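PDB 3QUF: extracellular solute-binding protein, family 1 from Bifidobacterium longum subsp. infantis ATCC 15697, which probably binds a solute outside the cell, likely a sugar, and delivers it to a membrane ABC importer. Local coordinates for residues W372-T377 and A406-L411; S175-E180 and A235-Q240. One frame throughout, in Å; residues are numbered along the deposited sequence.

Interaction 1 (W372-T377 and A406-L411); sequences WPKSPT and AKWATL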
loop_
_atom_site.group_PDB
_atom_site.type_symbol
_atom_site.label_atom_id
_atom_site.label_comp_id
_atom_site.label_asym_id
_atom_site.label_seq_id
_atom_site.Cartn_x
_atom_site.Cartn_y
_atom_site.Cartn_z
ATOM N N TRP A 372 4.115 3.572 -8.511
ATOM C CA TRP A 372 4.537 4.177 -9.759
ATOM C C TRP A 372 4.064 3.330 -10.957
ATOM O O TRP A 372 4.234 2.119 -10.933
ATOM C CB TRP A 372 6.041 4.233 -9.869
ATOM C CG TRP A 372 6.771 4.575 -8.589
ATOM C CD1 TRP A 372 7.208 3.704 -7.657
ATOM C CD2 TRP A 372 7.161 5.875 -8.138
ATOM N NE1 TRP A 372 7.845 4.368 -6.642
ATOM C CE2 TRP A 372 7.839 5.705 -6.920
ATOM C CE3 TRP A 372 7.052 7.158 -8.667
ATOM C CZ2 TRP A 372 8.397 6.769 -6.225
ATOM C CZ3 TRP A 372 7.594 8.212 -7.956
ATOM C CH2 TRP A 372 8.228 8.011 -6.757
ATOM N N PRO A 373 3.492 3.957 -11.986
ATOM C CA PRO A 373 3.058 3.145 -13.135
ATOM C C PRO A 373 4.116 2.768 -14.136
ATOM O O PRO A 373 3.839 2.026 -15.089
ATOM C CB PRO A 373 1.974 4.014 -13.791
ATOM C CG PRO A 373 2.340 5.387 -13.426
ATOM C CD PRO A 373 2.848 5.276 -12.010
ATOM N N LYS A 374 5.301 3.333 -13.992
ATOM C CA LYS A 374 6.431 2.987 -14.852
ATOM C C LYS A 374 7.621 2.758 -13.955
ATOM O O LYS A 374 7.756 3.466 -12.971
ATOM C CB LYS A 374 6.748 4.127 -15.803
ATOM C CG LYS A 374 5.593 4.558 -16.672
ATOM C CD LYS A 374 5.913 5.761 -17.564
ATOM C CE LYS A 374 4.767 5.931 -18.598
ATOM N NZ LYS A 374 4.796 7.211 -19.359
ATOM N N SER A 375 8.451 1.764 -14.293
ATOM C CA SER A 375 9.770 1.497 -13.651
ATOM C C SER A 375 9.777 1.760 -12.132
ATOM O O SER A 375 10.463 2.668 -11.648
ATOM C CB SER A 375 10.881 2.306 -14.329
ATOM O OG SER A 375 10.987 2.063 -15.736
ATOM N N PRO A 376 8.956 1.026 -11.398
ATOM C CA PRO A 376 8.780 1.339 -10.001
ATOM C C PRO A 376 10.060 1.152 -9.188
ATOM O O PRO A 376 10.307 1.903 -8.253
ATOM C CB PRO A 376 7.692 0.372 -9.537
ATOM C CG PRO A 376 7.353 -0.481 -10.699
ATOM C CD PRO A 376 7.945 0.058 -11.889
ATOM N N THR A 377 10.891 0.186 -9.561
ATOM C CA THR A 377 12.149 0.048 -8.847
ATOM C C THR A 377 13.076 1.225 -9.066
ATOM O O THR A 377 13.708 1.697 -8.084
ATOM C CB THR A 377 12.817 -1.276 -9.234
ATOM O OG1 THR A 377 11.942 -2.329 -8.823
ATOM C CG2 THR A 377 14.127 -1.404 -8.532
ATOM N N ALA A 406 13.383 14.754 -13.443
ATOM C CA ALA A 406 14.474 14.422 -14.368
ATOM C C ALA A 406 14.501 12.937 -14.600
ATOM O O ALA A 406 14.616 12.476 -15.746
ATOM C CB ALA A 406 15.835 14.921 -13.825
ATOM N N LYS A 407 14.389 12.159 -13.531
ATOM C CA LYS A 407 14.371 10.713 -13.657
ATOM C C LYS A 407 13.121 10.186 -14.401
ATOM O O LYS A 407 13.205 9.385 -15.321
ATOM C CB LYS A 407 14.463 10.080 -12.256
ATOM C CG LYS A 407 14.737 8.618 -12.251
ATOM C CD LYS A 407 16.045 8.330 -12.951
ATOM C CE LYS A 407 16.858 7.283 -12.259
ATOM N NZ LYS A 407 18.262 7.493 -12.631
ATOM N N TRP A 408 11.960 10.661 -14.012
ATOM C CA TRP A 408 10.693 10.291 -14.638
ATOM C C TRP A 408 10.689 10.571 -16.142
ATOM O O TRP A 408 10.184 9.756 -16.944
ATOM C CB TRP A 408 9.565 11.073 -13.958
ATOM C CG TRP A 408 8.195 10.692 -14.443
ATOM C CD1 TRP A 408 7.387 11.417 -15.261
ATOM C CD2 TRP A 408 7.503 9.503 -14.141
ATOM N NE1 TRP A 408 6.214 10.743 -15.481
ATOM C CE2 TRP A 408 6.258 9.567 -14.786
ATOM C CE3 TRP A 408 7.789 8.398 -13.335
ATOM C CZ2 TRP A 408 5.332 8.545 -14.700
ATOM C CZ3 TRP A 408 6.854 7.386 -13.243
ATOM C CH2 TRP A 408 5.650 7.462 -13.934
ATOM N N ALA A 409 11.293 11.690 -16.506
ATOM C CA ALA A 409 11.321 12.129 -17.921
ATOM C C ALA A 409 12.186 11.200 -18.794
ATOM O O ALA A 409 12.087 11.242 -20.042
ATOM C CB ALA A 409 11.793 13.533 -18.010
ATOM N N THR A 410 13.020 10.366 -18.166
ATOM C CA THR A 410 13.823 9.381 -18.900
ATOM C C THR A 410 13.189 8.021 -19.014
ATOM O O THR A 410 13.687 7.180 -19.741
ATOM C CB THR A 410 15.200 9.143 -18.283
ATOM O OG1 THR A 410 15.055 8.401 -17.060
ATOM C CG2 THR A 410 15.922 10.442 -18.043
ATOM N N LEU A 411 12.092 7.768 -18.324
ATOM C CA LEU A 411 11.479 6.458 -18.428
ATOM C C LEU A 411 10.723 6.347 -19.778
ATOM O O LEU A 411 9.482 6.182 -19.825
ATOM C CB LEU A 411 10.565 6.191 -17.255
ATOM C CG LEU A 411 11.132 6.484 -15.877
ATOM C CD1 LEU A 411 9.972 6.325 -14.890
ATOM C CD2 LEU A 411 12.323 5.601 -15.516
#

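Interaction 2 (S175-E180 and A235-Q240); sequences STAFLE and AGVIPQ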
loop_
_atom_site.group_PDB
_atom_site.type_symbol
_atom_site.label_atom_id
_atom_site.label_comp_id
_atom_site.label_asym_id
_atom_site.label_seq_id
_atom_site.Cartn_x
_atom_site.Cartn_y
_atom_site.Cartn_z
ATOM N N SER A 175 14.689 12.041 24.994
ATOM C CA SER A 175 14.002 10.969 24.316
ATOM C C SER A 175 14.085 11.338 22.857
ATOM O O SER A 175 14.420 12.471 22.521
ATOM C CB SER A 175 12.543 10.919 24.764
ATOM O OG SER A 175 12.147 9.601 25.069
ATOM N N THR A 176 13.785 10.383 21.994
ATOM C CA THR A 176 13.829 10.589 20.552
ATOM C C THR A 176 12.390 10.607 20.064
ATOM O O THR A 176 11.646 9.679 20.352
ATOM C CB THR A 176 14.614 9.450 19.909
ATOM O OG1 THR A 176 15.953 9.461 20.449
ATOM C CG2 THR A 176 14.661 9.586 18.415
ATOM N N ALA A 177 12.005 11.669 19.346
ATOM C CA ALA A 177 10.611 11.834 18.953
ATOM C C ALA A 177 10.205 10.808 17.912
ATOM O O ALA A 177 9.146 10.188 18.029
ATOM C CB ALA A 177 10.358 13.261 18.428
ATOM N N PHE A 178 11.036 10.644 16.886
ATOM C CA PHE A 178 10.654 9.891 15.702
ATOM C C PHE A 178 11.883 9.355 14.985
ATOM O O PHE A 178 12.916 10.041 14.855
ATOM C CB PHE A 178 9.860 10.817 14.771
ATOM C CG PHE A 178 9.454 10.177 13.482
ATOM C CD1 PHE A 178 8.729 8.990 13.487
ATOM C CD2 PHE A 178 9.768 10.758 12.255
ATOM C CE1 PHE A 178 8.339 8.394 12.288
ATOM C CE2 PHE A 178 9.381 10.181 11.064
ATOM C CZ PHE A 178 8.662 8.990 11.076
ATOM N N LEU A 179 11.778 8.101 14.557
ATOM C CA LEU A 179 12.745 7.514 13.679
ATOM C C LEU A 179 11.985 6.812 12.581
ATOM O O LEU A 179 10.849 6.335 12.794
ATOM C CB LEU A 179 13.606 6.495 14.411
ATOM C CG LEU A 179 14.533 6.972 15.491
ATOM C CD1 LEU A 179 15.189 5.718 16.074
ATOM C CD2 LEU A 179 15.578 7.957 14.952
ATOM N N GLU A 180 12.606 6.723 11.416
ATOM C CA GLU A 180 11.987 6.042 10.290
ATOM C C GLU A 180 12.985 5.306 9.421
ATOM O O GLU A 180 14.125 5.712 9.315
ATOM C CB GLU A 180 11.241 7.050 9.467
ATOM C CG GLU A 180 10.300 6.451 8.452
ATOM C CD GLU A 180 9.288 7.477 7.922
ATOM O OE1 GLU A 180 9.602 8.685 7.904
ATOM O OE2 GLU A 180 8.210 7.050 7.527
ATOM N N ALA A 235 13.988 20.855 12.039
ATOM C CA ALA A 235 13.590 20.976 13.431
ATOM C C ALA A 235 14.188 19.894 14.345
ATOM O O ALA A 235 14.013 19.970 15.561
ATOM C CB ALA A 235 12.077 20.991 13.549
ATOM N N GLY A 236 14.871 18.899 13.775
ATOM C CA GLY A 236 15.425 17.802 14.545
ATOM C C GLY A 236 14.442 16.653 14.794
ATOM O O GLY A 236 14.813 15.651 15.402
ATOM N N VAL A 237 13.218 16.771 14.277
ATOM C CA VAL A 237 12.156 15.762 14.527
ATOM C C VAL A 237 12.320 14.526 13.629
ATOM O O VAL A 237 12.116 13.406 14.088
ATOM C CB VAL A 237 10.744 16.401 14.427
ATOM C CG1 VAL A 237 9.598 15.356 14.608
ATOM C CG2 VAL A 237 10.614 17.522 15.475
ATOM N N ILE A 238 12.731 14.716 12.375
ATOM C CA ILE A 238 13.261 13.628 11.553
ATOM C C ILE A 238 14.803 13.745 11.577
ATOM O O ILE A 238 15.376 14.525 10.803
ATOM C CB ILE A 238 12.771 13.675 10.112
ATOM C CG1 ILE A 238 11.232 13.663 10.062
ATOM C CG2 ILE A 238 13.300 12.478 9.369
ATOM C CD1 ILE A 238 10.636 13.848 8.645
ATOM N N PRO A 239 15.463 12.971 12.448
ATOM C CA PRO A 239 16.875 13.278 12.790
ATOM C C PRO A 239 17.883 12.618 11.842
ATOM O O PRO A 239 17.565 11.608 11.221
ATOM C CB PRO A 239 16.978 12.748 14.216
ATOM C CG PRO A 239 16.118 11.495 14.194
ATOM C CD PRO A 239 14.937 11.861 13.277
ATOM N N GLN A 240 19.107 13.170 11.712
ATOM C CA GLN A 240 20.074 12.573 10.767
ATOM C C GLN A 240 20.453 11.167 11.232
ATOM O O GLN A 240 20.810 10.332 10.420
ATOM C CB GLN A 240 21.351 13.426 10.549
ATOM C CG GLN A 240 21.106 14.761 9.808
ATOM C CD GLN A 240 20.877 15.876 10.804
ATOM O OE1 GLN A 240 20.324 15.636 11.880
ATOM N NE2 GLN A 240 21.357 17.095 10.481
HETATM O O HOH W 1 13.244 12.782 16.717
#

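Interaction 1 (W372-T377 and A406-L411)
Pro373 meets Trp408 at the edge of the indole: proline CG lies 3.9 Å from CH2, close to the ring plane, and the two side chains cross at about a right angle. Lys374 takes up the neighbouring stretch of the six-membered ring. Its CB, 4.0 Å from Trp408 CH2, comes in obliquely, and the extended aliphatic chain then carries CD over to within 4.0 Å of CZ2. Trp408 reaches this far because its CG stands anti to the backbone N (chi1 -175°), which lays the indole out toward the loop. Trp212, from helix 209-212, meets the same indole with the planes at about 40°, so aromatic and aliphatic groups gather here. The contact joins the two C-terminal helices where the loop leading into helix 376-391 comes up against the outgoing end of helix 397-408, an antiparallel hairpin whose open end is bridged by side chains. With the indole of Trp408 cut back to an alanine, Pro373 CG and the Lys374 methylenes would probably lose the ring they pack on, and a gap is likely to open beside Trp212. Leu411 adds a second apolar patch at the end of the modelled chain. A type I turn from Trp408, with Leu411 N bonded to Trp408 O, folds it back, and its two methyls divide the loop between them: CD1 sits 4.0 Å from Lys374 CB, CD2 3.8 Å from Ser375 CB. Thr410 makes no contact with the loop; its OG1 bonds Lys407 O at 2.7 Å, approaching a lone pair within the plane of the carbonyl. No hydrogen bond spans the two segments. In contrast to its packed methylenes, beyond CD the exposed Lys374 leaves the indole, NZ standing farther from CZ2 than CD does.

Interaction 2 (S175-E180 and A235-Q240)
Phe178 comes alongside Ile238, the two side chains pointing the same way, and its atoms can be taken in order. CB meets a polar atom first, Val237 O at 3.5 Å. CG sits anti to the backbone N (chi1 178°), which sends the ring out beside the 235-240 loop. CD2 is 3.9 Å from Ile238 CG1, and CE2, one atom further along, is 4.1 Å from the same methylene; both Ile238 CG1 and Val237 O lie at the ring edge, in its plane. Outside these two segments the ring meets Phe141 with the planes at about 70° and touches Val261 of strand 259-264, the parallel neighbour of strand 176-178 in the sheet. Smaller apolar pairs extend the contact in both directions: Ala177 CB faces Val237 CG1 at 4.4 Å, and Leu179 CD2 rests 3.7 Å from Pro239 CG, the side chains crossing at about a right angle. Pro239 also brings its CD to 3.1 Å from Phe178 O, a close approach of ring methylene to carbonyl. The loop is turned toward the strand by a Schellman motif ending helix 223-234, with Gly236 at a positive phi of 86°, where a CB would collide with the carbonyl oxygen of Ala235. Between the backbones sits one water, which accepts from Phe178 N at 3.1 Å and donates to Val237 O at 2.9 Å. Direct hydrogen bonds across the two segments are absent, so the loop does not add a strand to the sheet; apolar side chains hold it against strand 176-178, and the water is consistent with a polar link between Phe178 N and Val237 O that neither backbone makes to the other directly.

In the fold
Interaction 2 is buried between a sheet strand and the loop leaving helix 223-234, whereas interaction 1 lies on the surface where two C-terminal helices come together. They share no helix or strand: their centres are 30 Å apart, the nearest atoms about 14 Å apart, and in sequence interaction 2 is complete before interaction 1 begins. Neither has a direct hydrogen bond between its segments. The surface contact can use the aliphatic part of a lysine beside a tryptophan while the lysine as a whole stays exposed; in the buried one, phenylalanine, isoleucine, leucine and proline do the packing, and one water links the two backbones.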